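Local coordinates for protein NUDIX hydrolase (Alicyclobacillus acidocaldarius subsp. acidocaldarius, PDB 3QSJ) that probably hydrolyses phosphorus-containing acid anhydrides as a metal-dependent Nudix enzyme and binds a calcium ion, at residues F156-G161 against E214-T219; R63-E68 against L135-G140; I87-A92 against D102-P107. All blocks are in the same frame, centred on the assembly; numbering follows the deposited sequence.

Contact 1: F156-G161 against E214-T219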
ATOM      1  N   PHE A 156       5.130  -1.642  -6.404  1.00 14.56           N
ATOM      2  CA  PHE A 156       5.137  -1.860  -4.954  1.00 13.43           C
ATOM      3  C   PHE A 156       6.053  -0.777  -4.275  1.00 16.54           C
ATOM      4  O   PHE A 156       7.189  -0.547  -4.675  1.00 16.66           O
ATOM      5  CB  PHE A 156       5.769  -3.258  -4.639  1.00 14.93           C
ATOM      6  CG  PHE A 156       4.790  -4.380  -4.899  1.00 17.65           C
ATOM      7  CD1 PHE A 156       4.114  -4.977  -3.849  1.00 22.29           C
ATOM      8  CD2 PHE A 156       4.443  -4.732  -6.201  1.00 18.62           C
ATOM      9  CE1 PHE A 156       3.127  -5.978  -4.083  1.00 23.80           C
ATOM     10  CE2 PHE A 156       3.448  -5.732  -6.438  1.00 23.05           C
ATOM     11  CZ  PHE A 156       2.801  -6.320  -5.380  1.00 22.26           C
ATOM     12  N   PHE A 157       5.546  -0.190  -3.208  1.00 14.09           N
ATOM     13  CA  PHE A 157       6.242   0.808  -2.426  1.00 14.41           C
ATOM     14  C   PHE A 157       6.267   0.339  -0.994  1.00 16.11           C
ATOM     15  O   PHE A 157       5.300  -0.305  -0.492  1.00 16.12           O
ATOM     16  CB  PHE A 157       5.524   2.189  -2.517  1.00 14.13           C
ATOM     17  CG  PHE A 157       5.646   2.743  -3.908  1.00 14.79           C
ATOM     18  CD1 PHE A 157       6.788   3.451  -4.294  1.00 16.30           C
ATOM     19  CD2 PHE A 157       4.623   2.567  -4.827  1.00 15.78           C
ATOM     20  CE1 PHE A 157       6.889   3.978  -5.591  1.00 18.42           C
ATOM     21  CE2 PHE A 157       4.741   3.070  -6.131  1.00 16.82           C
ATOM     22  CZ  PHE A 157       5.928   3.664  -6.530  1.00 15.26           C
ATOM     23  N   LEU A 158       7.321   0.747  -0.319  1.00 13.42           N
ATOM     24  CA  LEU A 158       7.491   0.450   1.105  1.00 12.42           C
ATOM     25  C   LEU A 158       7.526   1.779   1.902  1.00 16.63           C
ATOM     26  O   LEU A 158       8.123   2.747   1.428  1.00 15.11           O
ATOM     27  CB  LEU A 158       8.868  -0.259   1.261  1.00 13.85           C
ATOM     28  CG  LEU A 158       9.243  -0.671   2.678  1.00 17.62           C
ATOM     29  CD1 LEU A 158       8.455  -1.970   3.061  1.00 17.07           C
ATOM     30  CD2 LEU A 158      10.752  -1.043   2.749  1.00 20.53           C
ATOM     31  N   CYS A 159       6.953   1.796   3.122  0.73 14.52           N
ATOM     32  CA  CYS A 159       7.081   2.936   4.036  0.73 13.37           C
ATOM     33  C   CYS A 159       6.984   2.433   5.434  0.73 15.99           C
ATOM     34  O   CYS A 159       6.614   1.279   5.668  0.73 15.48           O
ATOM     35  CB  CYS A 159       6.092   4.055   3.756  0.73 14.21           C
ATOM     36  SG  CYS A 159       4.384   3.598   4.111  0.73 18.74           S
ATOM     37  N   VAL A 160       7.401   3.269   6.374  1.00 14.27           N
ATOM     38  CA  VAL A 160       7.428   2.842   7.771  1.00 14.96           C
ATOM     39  C   VAL A 160       6.250   3.493   8.499  1.00 20.49           C
ATOM     40  O   VAL A 160       5.994   4.697   8.319  1.00 20.05           O
ATOM     41  CB  VAL A 160       8.773   3.293   8.396  1.00 21.32           C
ATOM     42  CG1 VAL A 160       8.815   2.939   9.894  1.00 23.00           C
ATOM     43  CG2 VAL A 160       9.913   2.620   7.678  1.00 21.86           C
ATOM     44  N   GLY A 161       5.525   2.688   9.264  1.00 17.43           N
ATOM     45  CA  GLY A 161       4.393   3.187  10.042  1.00 18.42           C
ATOM     46  C   GLY A 161       4.562   2.880  11.521  1.00 23.03           C
ATOM     47  O   GLY A 161       3.656   2.325  12.136  1.00 21.83           O
ATOM     48  N   GLU A 214      14.698   0.168   9.341  1.00 20.23           N
ATOM     49  CA  GLU A 214      15.688   1.093   8.725  1.00 21.00           C
ATOM     50  C   GLU A 214      16.472   0.391   7.618  1.00 22.91           C
ATOM     51  O   GLU A 214      16.608   0.953   6.529  1.00 21.14           O
ATOM     52  CB  GLU A 214      16.648   1.594   9.819  1.00 23.55           C
ATOM     53  CG  GLU A 214      17.703   2.573   9.315  1.00 35.90           C
ATOM     54  CD  GLU A 214      18.676   2.942  10.408  1.00 53.31           C
ATOM     55  OE1 GLU A 214      18.261   2.929  11.589  1.00 43.87           O
ATOM     56  OE2 GLU A 214      19.867   3.173  10.097  1.00 48.14           O
ATOM     57  N   ILE A 215      16.921  -0.873   7.854  1.00 17.79           N
ATOM     58  CA  ILE A 215      17.646  -1.609   6.805  1.00 18.34           C
ATOM     59  C   ILE A 215      16.719  -1.859   5.617  1.00 19.44           C
ATOM     60  O   ILE A 215      17.156  -1.750   4.480  1.00 19.70           O
ATOM     61  CB  ILE A 215      18.368  -2.885   7.339  1.00 22.54           C
ATOM     62  CG1 ILE A 215      19.510  -2.545   8.368  1.00 25.49           C
ATOM     63  CG2 ILE A 215      18.825  -3.793   6.212  1.00 23.18           C
ATOM     64  CD1 ILE A 215      20.614  -1.570   7.846  1.00 32.90           C
ATOM     65  N   ALA A 216      15.403  -2.167   5.883  1.00 17.57           N
ATOM     66  CA  ALA A 216      14.496  -2.373   4.768  1.00 17.23           C
ATOM     67  C   ALA A 216      14.352  -1.104   3.908  1.00 18.82           C
ATOM     68  O   ALA A 216      14.334  -1.184   2.671  1.00 19.22           O
ATOM     69  CB  ALA A 216      13.120  -2.815   5.285  1.00 17.99           C
HETATM   70  N   MSE A 217      14.228   0.080   4.552  1.00 17.65           N
HETATM   71  CA  MSE A 217      14.031   1.339   3.818  1.00 16.15           C
HETATM   72  C   MSE A 217      15.312   1.695   3.028  1.00 19.51           C
HETATM   73  O   MSE A 217      15.211   2.499   2.100  1.00 20.52           O
HETATM   74  CB  MSE A 217      13.654   2.489   4.781  1.00 16.61           C
HETATM   75  CG  MSE A 217      12.227   2.380   5.285  1.00 20.00           C
HETATM   76 SE   MSE A 217      10.929   2.456   3.751  0.78 22.85          SE
HETATM   77  CE  MSE A 217      11.278   4.161   3.113  1.00 21.92           C
ATOM     78  N   SER A 218      16.485   1.051   3.352  1.00 16.05           N
ATOM     79  CA  SER A 218      17.711   1.268   2.633  1.00 17.63           C
ATOM     80  C   SER A 218      18.030   0.232   1.556  1.00 21.04           C
ATOM     81  O   SER A 218      18.921   0.480   0.764  1.00 20.64           O
ATOM     82  CB  SER A 218      18.897   1.221   3.624  1.00 23.70           C
ATOM     83  OG  SER A 218      19.090   2.483   4.202  1.00 31.88           O
ATOM     84  N   THR A 219      17.407  -0.974   1.578  1.00 18.70           N
ATOM     85  CA  THR A 219      17.893  -2.067   0.752  1.00 19.40           C
ATOM     86  C   THR A 219      16.798  -2.891   0.123  1.00 20.78           C
ATOM     87  O   THR A 219      17.111  -3.663  -0.803  1.00 20.96           O
ATOM     88  CB  THR A 219      18.682  -3.097   1.632  1.00 24.73           C
ATOM     89  OG1 THR A 219      17.784  -3.699   2.594  1.00 21.22           O
ATOM     90  CG2 THR A 219      19.884  -2.540   2.326  1.00 24.40           C
TER
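Leu158 sends CG anti to its own nitrogen (chi1 -179°), which sets where its CG and CD2 meet the selenomethionine Met217, while bends at chi2 and chi3 of Met217 (-61° and -63°) turn its selenium back to the strand. The first bond of the Met217 side chain does not aim at residues 156-160, yet SE ends 3.6 Å from CD2 of Leu158 and 3.9 Å from CA of Cys159, lying against backbone as well as side chain. The same CD2 branch of Leu158 meets the CB of Ala216 at 3.9 Å, and so touches two successive helix residues. No hydrogen bond crosses the interface; this is apolar packing of helix 213-219 on one face of strand 151-160, a member of the mixed sheet of the Nudix fold. The segment axes approach to 8.8 Å and run roughly antiparallel. Leu158 and Val160 point toward the helix, whereas Cys159 points away, as strand alternation demands. Val160 offers CG2, which sits 3.3 Å from CG of Met217, tighter than usual for two carbons. Ile16 of strand 7-18 touches both Leu158 and Ala216, extending the apolar layer across the sheet.

Contact 2: R63-E68 against L135-G140; sequences RPVCAE and LLRRIG
Val65 and Arg137 pair through a single beta bridge, their CA atoms 4.4 Å apart, and this is the close-packed part of the contact. Val65 N donates to Leu136 O at 2.8 Å with an N-H...O angle of 159°. Arg138 N returns a bond to Val65 O, also 2.8 Å; CA of Arg137 adds a CA-H...O contact to that oxygen. Pro64 and Leu136 are buried beside the bridge, both touching Ala76 of helix 72-87. The guanidinium of the buried Arg137 is held by bonds from NE and NH1 to the backbone oxygens of Leu220 and Met217.

The solvent side is formed by Cys66, Glu68 and the partly exposed Arg138. SG of Cys66 covers one guanidinium face of Arg137, 3.5 Å from its NH2. Arg138, extended from CG to NE, stacks its guanidinium against the carboxylate of Glu68 with the planes 7° apart. Glu68 OE1 stays 4.1 Å from NH2 of Arg138 and well out of plane, so no N-H points at it and no salt bridge forms; the stacked groups probably attract by charge at longer range. NH1 forms salt bridges with Asp69 and Asp72.

Residues 64-67 form a type II beta turn, docked by one bridge onto strand 137-143 of the Nudix sheet, where Ile139 and Gly140 make a classic bulge opposite Phe156.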
ATOM      1  N   ARG A  63      10.278  12.818  -3.985  1.00 15.33           N
ATOM      2  CA  ARG A  63      10.199  11.732  -4.978  1.00 16.38           C
ATOM      3  C   ARG A  63      10.487  10.428  -4.250  1.00 18.95           C
ATOM      4  O   ARG A  63      11.330  10.396  -3.350  1.00 15.92           O
ATOM      5  CB  ARG A  63      11.330  12.017  -6.022  1.00 21.03           C
ATOM      6  CG  ARG A  63      11.644  10.994  -7.074  1.00 25.91           C
ATOM      7  CD  ARG A  63      12.762  11.545  -7.972  1.00 23.67           C
ATOM      8  NE  ARG A  63      12.482  12.926  -8.406  1.00 34.43           N
ATOM      9  CZ  ARG A  63      13.330  13.965  -8.339  1.00 62.13           C
ATOM     10  NH1 ARG A  63      14.582  13.796  -7.902  1.00 33.49           N
ATOM     11  NH2 ARG A  63      12.946  15.168  -8.743  1.00 62.39           N
ATOM     12  N   PRO A  64       9.887   9.311  -4.687  1.00 14.53           N
ATOM     13  CA  PRO A  64      10.152   8.034  -4.023  1.00 13.46           C
ATOM     14  C   PRO A  64      11.625   7.636  -4.072  1.00 16.63           C
ATOM     15  O   PRO A  64      12.329   7.909  -5.052  1.00 16.95           O
ATOM     16  CB  PRO A  64       9.209   7.035  -4.761  1.00 14.09           C
ATOM     17  CG  PRO A  64       8.181   7.873  -5.398  1.00 17.21           C
ATOM     18  CD  PRO A  64       8.883   9.168  -5.780  1.00 15.23           C
ATOM     19  N   VAL A  65      12.093   6.982  -3.004  1.00 14.18           N
ATOM     20  CA  VAL A  65      13.471   6.451  -2.944  1.00 14.80           C
ATOM     21  C   VAL A  65      13.485   5.290  -3.952  1.00 18.20           C
ATOM     22  O   VAL A  65      12.538   4.488  -3.982  1.00 17.56           O
ATOM     23  CB  VAL A  65      13.812   5.974  -1.498  1.00 17.26           C
ATOM     24  CG1 VAL A  65      15.179   5.350  -1.443  1.00 18.00           C
ATOM     25  CG2 VAL A  65      13.757   7.158  -0.525  1.00 17.38           C
ATOM     26  N   CYS A  66      14.547   5.214  -4.814  1.00 16.31           N
ATOM     27  CA  CYS A  66      14.643   4.196  -5.855  1.00 17.95           C
ATOM     28  C   CYS A  66      13.552   4.283  -6.949  1.00 19.08           C
ATOM     29  O   CYS A  66      13.345   3.301  -7.674  1.00 19.42           O
ATOM     30  CB  CYS A  66      14.765   2.787  -5.262  1.00 20.30           C
ATOM     31  SG  CYS A  66      16.153   2.606  -4.127  1.00 26.19           S
ATOM     32  N   ALA A  67      12.957   5.496  -7.151  1.00 18.25           N
ATOM     33  CA  ALA A  67      12.116   5.778  -8.322  1.00 18.25           C
ATOM     34  C   ALA A  67      13.012   5.595  -9.543  1.00 21.25           C
ATOM     35  O   ALA A  67      14.172   5.977  -9.489  1.00 20.47           O
ATOM     36  CB  ALA A  67      11.589   7.206  -8.285  1.00 18.67           C
ATOM     37  N   GLU A  68      12.497   4.963 -10.613  1.00 19.85           N
ATOM     38  CA  GLU A  68      13.275   4.738 -11.839  1.00 21.71           C
ATOM     39  C   GLU A  68      12.427   5.216 -13.029  1.00 26.01           C
ATOM     40  O   GLU A  68      12.971   5.364 -14.103  1.00 29.20           O
ATOM     41  CB  GLU A  68      13.476   3.234 -12.100  1.00 23.61           C
ATOM     42  CG  GLU A  68      14.147   2.391 -11.030  1.00 34.72           C
ATOM     43  CD  GLU A  68      14.204   0.922 -11.420  1.00 36.07           C
ATOM     44  OE1 GLU A  68      14.099   0.605 -12.627  1.00 39.38           O
ATOM     45  OE2 GLU A  68      14.416   0.084 -10.516  1.00 38.51           O
ATOM     46  N   LEU A 135       9.250   9.596   1.649  1.00 13.54           N
ATOM     47  CA  LEU A 135       8.988   8.593   2.723  1.00 13.92           C
ATOM     48  C   LEU A 135       8.647   7.211   2.130  1.00 16.08           C
ATOM     49  O   LEU A 135       8.538   6.253   2.887  1.00 17.62           O
ATOM     50  CB  LEU A 135       7.874   9.082   3.633  1.00 13.05           C
ATOM     51  CG  LEU A 135       8.265  10.258   4.522  1.00 17.65           C
ATOM     52  CD1 LEU A 135       7.021  10.723   5.323  1.00 17.94           C
ATOM     53  CD2 LEU A 135       9.385   9.867   5.491  1.00 24.19           C
ATOM     54  N   LEU A 136       8.552   7.094   0.808  1.00 12.93           N
ATOM     55  CA  LEU A 136       8.295   5.764   0.181  1.00 13.37           C
ATOM     56  C   LEU A 136       9.467   5.293  -0.616  1.00 17.96           C
ATOM     57  O   LEU A 136      10.165   6.139  -1.211  1.00 17.39           O
ATOM     58  CB  LEU A 136       7.087   5.821  -0.794  1.00 13.73           C
ATOM     59  CG  LEU A 136       5.723   5.541  -0.116  1.00 16.03           C
ATOM     60  CD1 LEU A 136       5.384   6.624   0.998  1.00 17.89           C
ATOM     61  CD2 LEU A 136       4.645   5.689  -1.190  1.00 17.31           C
ATOM     62  N   ARG A 137       9.695   3.987  -0.607  1.00 15.09           N
ATOM     63  CA  ARG A 137      10.732   3.379  -1.383  1.00 14.03           C
ATOM     64  C   ARG A 137      10.077   2.475  -2.434  1.00 16.74           C
ATOM     65  O   ARG A 137       9.279   1.597  -2.088  1.00 15.01           O
ATOM     66  CB  ARG A 137      11.671   2.567  -0.466  1.00 13.64           C
ATOM     67  CG  ARG A 137      12.758   1.817  -1.197  1.00 15.65           C
ATOM     68  CD  ARG A 137      13.472   0.787  -0.289  1.00 14.31           C
ATOM     69  NE  ARG A 137      14.566   0.143  -1.022  1.00 19.46           N
ATOM     70  CZ  ARG A 137      15.800   0.630  -1.120  1.00 18.79           C
ATOM     71  NH1 ARG A 137      16.122   1.772  -0.514  1.00 18.49           N
ATOM     72  NH2 ARG A 137      16.720   0.004  -1.881  1.00 19.60           N
ATOM     73  N   ARG A 138      10.434   2.638  -3.711  1.00 16.14           N
ATOM     74  CA  ARG A 138       9.990   1.683  -4.728  1.00 14.60           C
ATOM     75  C   ARG A 138      10.733   0.384  -4.453  1.00 15.97           C
ATOM     76  O   ARG A 138      11.977   0.380  -4.412  1.00 16.23           O
ATOM     77  CB  ARG A 138      10.300   2.219  -6.143  1.00 13.93           C
ATOM     78  CG  ARG A 138      10.044   1.162  -7.158  1.00 13.19           C
ATOM     79  CD  ARG A 138      10.152   1.625  -8.607  1.00 14.62           C
ATOM     80  NE  ARG A 138      10.268   0.469  -9.496  1.00 16.52           N
ATOM     81  CZ  ARG A 138      10.132   0.551 -10.825  1.00 20.25           C
ATOM     82  NH1 ARG A 138       9.819   1.718 -11.404  1.00 18.12           N
ATOM     83  NH2 ARG A 138      10.286  -0.529 -11.581  1.00 18.96           N
ATOM     84  N   ILE A 139       9.968  -0.742  -4.271  1.00 13.32           N
ATOM     85  CA  ILE A 139      10.621  -2.028  -4.027  1.00 14.98           C
ATOM     86  C   ILE A 139      10.356  -3.076  -5.099  1.00 19.39           C
ATOM     87  O   ILE A 139      10.944  -4.152  -5.068  1.00 18.68           O
ATOM     88  CB  ILE A 139      10.294  -2.561  -2.628  1.00 17.01           C
ATOM     89  CG1 ILE A 139       8.745  -2.744  -2.484  1.00 18.41           C
ATOM     90  CG2 ILE A 139      10.857  -1.586  -1.584  1.00 14.71           C
ATOM     91  CD1 ILE A 139       8.346  -3.457  -1.138  1.00 21.06           C
ATOM     92  N   GLY A 140       9.444  -2.795  -6.018  1.00 14.62           N
ATOM     93  CA  GLY A 140       9.257  -3.772  -7.072  1.00 16.30           C
ATOM     94  C   GLY A 140       8.231  -3.391  -8.096  1.00 16.35           C
ATOM     95  O   GLY A 140       7.469  -2.439  -7.899  1.00 16.26           O
TER

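Contact 3: I87-A92 against D102-P107; sequences IGWLLA and DTPLAP
Trp89 and Pro104 supply the aromatic part of the contact, a CH-pi interaction in which the proline lies over one face of the indole. Pro104 CB stands 3.5 Å from the centroid of the six-membered ring of Trp89 and only 5° off its normal. With CG placed anti to the carbonyl carbon (chi1 -69°), the ring of Trp89 swings back to the loop although the side chain leaves the backbone pointing away. CZ3 of Trp89 also comes within 3.4 Å of N of Pro104, and the backbone O of Asp102 lies at the ring edge, in plane. At the pyrrole end, NE1 donates to the backbone O of Glu166.

The polar part is one backbone hydrogen bond: Leu105 N to Gly88 O, 3.0 Å, with an N-H...O angle of 160°.

Apolar contact completes the set. CD1 of Leu90 meets CD2 of Leu105 at 3.8 Å, the two side chains crossing obliquely, and Ala84 of helix 72-87 touches both.

Gly88, with positive phi, is where the chain leaves helix 72-87, and the exit loop is joined here to the segment leading to the N-cap Ala106 of helix 107-113. The sequence ending at Gly88 matches the REUXEEXGU core of the Nudix box, with Gly88 as the glycine of that pattern and the calcium ligands Glu82 and Glu86 on the helix before it.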
ATOM      1  N   ILE A  87      -7.607   1.268   5.145  1.00 17.49           N
ATOM      2  CA  ILE A  87      -7.330   1.185   6.590  1.00 18.79           C
ATOM      3  C   ILE A  87      -7.473   2.483   7.372  1.00 22.27           C
ATOM      4  O   ILE A  87      -7.217   2.486   8.587  1.00 21.57           O
ATOM      5  CB  ILE A  87      -5.984   0.446   6.854  1.00 24.03           C
ATOM      6  CG1 ILE A  87      -4.822   1.229   6.221  1.00 27.01           C
ATOM      7  CG2 ILE A  87      -6.050  -1.018   6.310  1.00 25.33           C
ATOM      8  CD1 ILE A  87      -3.795   1.877   7.085  1.00 33.88           C
ATOM      9  N   GLY A  88      -7.903   3.558   6.704  1.00 18.77           N
ATOM     10  CA  GLY A  88      -8.253   4.799   7.415  1.00 20.47           C
ATOM     11  C   GLY A  88      -7.104   5.655   7.915  1.00 22.32           C
ATOM     12  O   GLY A  88      -7.285   6.470   8.839  1.00 23.12           O
ATOM     13  N   TRP A  89      -5.900   5.418   7.398  1.00 19.91           N
ATOM     14  CA  TRP A  89      -4.752   6.264   7.776  1.00 19.75           C
ATOM     15  C   TRP A  89      -4.178   6.866   6.482  1.00 19.90           C
ATOM     16  O   TRP A  89      -3.943   6.127   5.499  1.00 16.76           O
ATOM     17  CB  TRP A  89      -3.638   5.462   8.491  1.00 19.55           C
ATOM     18  CG  TRP A  89      -4.042   4.993   9.878  1.00 20.36           C
ATOM     19  CD1 TRP A  89      -4.744   3.865  10.184  1.00 23.60           C
ATOM     20  CD2 TRP A  89      -3.725   5.616  11.133  1.00 20.88           C
ATOM     21  NE1 TRP A  89      -4.987   3.805  11.539  1.00 24.48           N
ATOM     22  CE2 TRP A  89      -4.378   4.870  12.147  1.00 25.43           C
ATOM     23  CE3 TRP A  89      -3.058   6.799  11.490  1.00 24.22           C
ATOM     24  CZ2 TRP A  89      -4.294   5.214  13.507  1.00 26.39           C
ATOM     25  CZ3 TRP A  89      -2.926   7.104  12.831  1.00 26.24           C
ATOM     26  CH2 TRP A  89      -3.508   6.299  13.824  1.00 27.47           C
ATOM     27  N   LEU A  90      -3.863   8.167   6.528  1.00 17.70           N
ATOM     28  CA  LEU A  90      -3.155   8.832   5.429  1.00 19.79           C
ATOM     29  C   LEU A  90      -1.760   8.903   5.847  1.00 22.40           C
ATOM     30  O   LEU A  90      -1.433   9.598   6.836  1.00 21.31           O
ATOM     31  CB  LEU A  90      -3.629  10.276   5.168  1.00 21.44           C
ATOM     32  CG  LEU A  90      -4.726  10.463   4.171  1.00 24.12           C
ATOM     33  CD1 LEU A  90      -5.311  11.881   4.250  1.00 24.60           C
ATOM     34  CD2 LEU A  90      -4.268  10.127   2.755  1.00 19.63           C
ATOM     35  N   LEU A  91      -0.905   8.190   5.128  0.52 17.51           N
ATOM     36  CA  LEU A  91       0.523   8.144   5.400  0.52 16.38           C
ATOM     37  C   LEU A  91       1.252   9.208   4.632  0.52 19.14           C
ATOM     38  O   LEU A  91       0.816   9.613   3.541  0.52 17.84           O
ATOM     39  CB  LEU A  91       1.112   6.788   4.981  0.52 17.27           C
ATOM     40  CG  LEU A  91       0.913   5.648   5.989  0.52 22.35           C
ATOM     41  CD1 LEU A  91      -0.498   5.379   6.214  0.52 20.59           C
ATOM     42  CD2 LEU A  91       1.504   4.444   5.497  0.52 23.85           C
ATOM     43  N   ALA A  92       2.414   9.622   5.190  1.00 16.24           N
ATOM     44  CA  ALA A  92       3.346  10.551   4.491  1.00 15.44           C
ATOM     45  C   ALA A  92       2.701  11.856   4.032  1.00 19.69           C
ATOM     46  O   ALA A  92       3.100  12.409   3.022  1.00 22.08           O
ATOM     47  CB  ALA A  92       3.979   9.834   3.274  1.00 15.44           C
ATOM     48  N   ASP A 102      -0.201  13.178  11.749  1.00 28.56           N
ATOM     49  CA  ASP A 102       0.020  11.918  12.490  1.00 31.06           C
ATOM     50  C   ASP A 102      -1.263  11.341  13.096  1.00 37.44           C
ATOM     51  O   ASP A 102      -1.221  10.405  13.916  1.00 40.78           O
ATOM     52  CB  ASP A 102       1.114  12.100  13.570  1.00 34.05           C
ATOM     53  CG  ASP A 102       0.786  13.076  14.680  1.00 47.17           C
ATOM     54  OD1 ASP A 102      -0.252  13.789  14.572  1.00 46.38           O
ATOM     55  OD2 ASP A 102       1.567  13.140  15.661  1.00 58.22           O
ATOM     56  N   THR A 103      -2.389  11.879  12.665  1.00 29.36           N
ATOM     57  CA  THR A 103      -3.684  11.422  13.120  1.00 29.71           C
ATOM     58  C   THR A 103      -4.343  10.507  12.083  1.00 30.95           C
ATOM     59  O   THR A 103      -4.098  10.617  10.878  1.00 29.81           O
ATOM     60  CB  THR A 103      -4.625  12.623  13.416  1.00 31.12           C
ATOM     61  OG1 THR A 103      -4.736  13.386  12.227  1.00 38.10           O
ATOM     62  CG2 THR A 103      -4.133  13.514  14.582  1.00 36.14           C
ATOM     63  N   PRO A 104      -5.249   9.634  12.533  1.00 26.05           N
ATOM     64  CA  PRO A 104      -6.013   8.843  11.567  1.00 25.81           C
ATOM     65  C   PRO A 104      -7.133   9.704  10.985  1.00 29.60           C
ATOM     66  O   PRO A 104      -7.501  10.764  11.534  1.00 28.30           O
ATOM     67  CB  PRO A 104      -6.654   7.750  12.444  1.00 26.91           C
ATOM     68  CG  PRO A 104      -6.811   8.406  13.797  1.00 31.82           C
ATOM     69  CD  PRO A 104      -5.662   9.358  13.935  1.00 28.49           C
ATOM     70  N   LEU A 105      -7.740   9.203   9.938  1.00 25.99           N
ATOM     71  CA  LEU A 105      -8.940   9.836   9.397  1.00 26.72           C
ATOM     72  C   LEU A 105     -10.087   9.432  10.301  1.00 30.82           C
ATOM     73  O   LEU A 105     -10.123   8.314  10.818  1.00 29.99           O
ATOM     74  CB  LEU A 105      -9.221   9.277   7.979  1.00 26.40           C
ATOM     75  CG  LEU A 105      -8.202   9.632   6.909  1.00 29.09           C
ATOM     76  CD1 LEU A 105      -8.409   8.718   5.691  1.00 29.07           C
ATOM     77  CD2 LEU A 105      -8.335  11.127   6.509  1.00 31.70           C
ATOM     78  N   ALA A 106     -11.042  10.330  10.481  1.00 27.37           N
ATOM     79  CA  ALA A 106     -12.237  10.013  11.234  1.00 27.91           C
ATOM     80  C   ALA A 106     -13.059   9.033  10.342  1.00 29.90           C
ATOM     81  O   ALA A 106     -12.907   9.061   9.116  1.00 28.40           O
ATOM     82  CB  ALA A 106     -13.047  11.289  11.483  1.00 29.68           C
ATOM     83  N   PRO A 107     -13.913   8.178  10.931  1.00 29.34           N
ATOM     84  CA  PRO A 107     -14.753   7.277  10.114  1.00 28.99           C
ATOM     85  C   PRO A 107     -15.425   7.971   8.932  1.00 32.94           C
ATOM     86  O   PRO A 107     -15.396   7.430   7.828  1.00 31.53           O
ATOM     87  CB  PRO A 107     -15.806   6.776  11.113  1.00 31.84           C
ATOM     88  CG  PRO A 107     -15.153   6.858  12.424  1.00 36.77           C
ATOM     89  CD  PRO A 107     -14.205   8.021  12.376  1.00 32.40           C
TER

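Overall arrangement
Contacts 1 and 2 lie side by side, their centres about 9 Å apart, because strands 137-143 and 151-160 are neighbours in the Nudix sheet: Leu158 N lies 2.8 Å from Arg137 O, a probable hydrogen bond. Contact 3 is farther off, its centre about 19 Å from that of contact 1 and 21 Å from that of contact 2, and it is nested in the chain loop that contact 2 closes. Apolar touches still reach it, with Leu135 CD1 3.8 Å from Ala92 CA. Calcium is bound by Gly46, Glu82 and Glu86. Side chain to side chain, Cys159 is about 12 Å and Leu136 about 10 Å from Glu82; Gly88 is about 12 Å from the calcium ion. All three contacts lie near the metal site without containing a ligand.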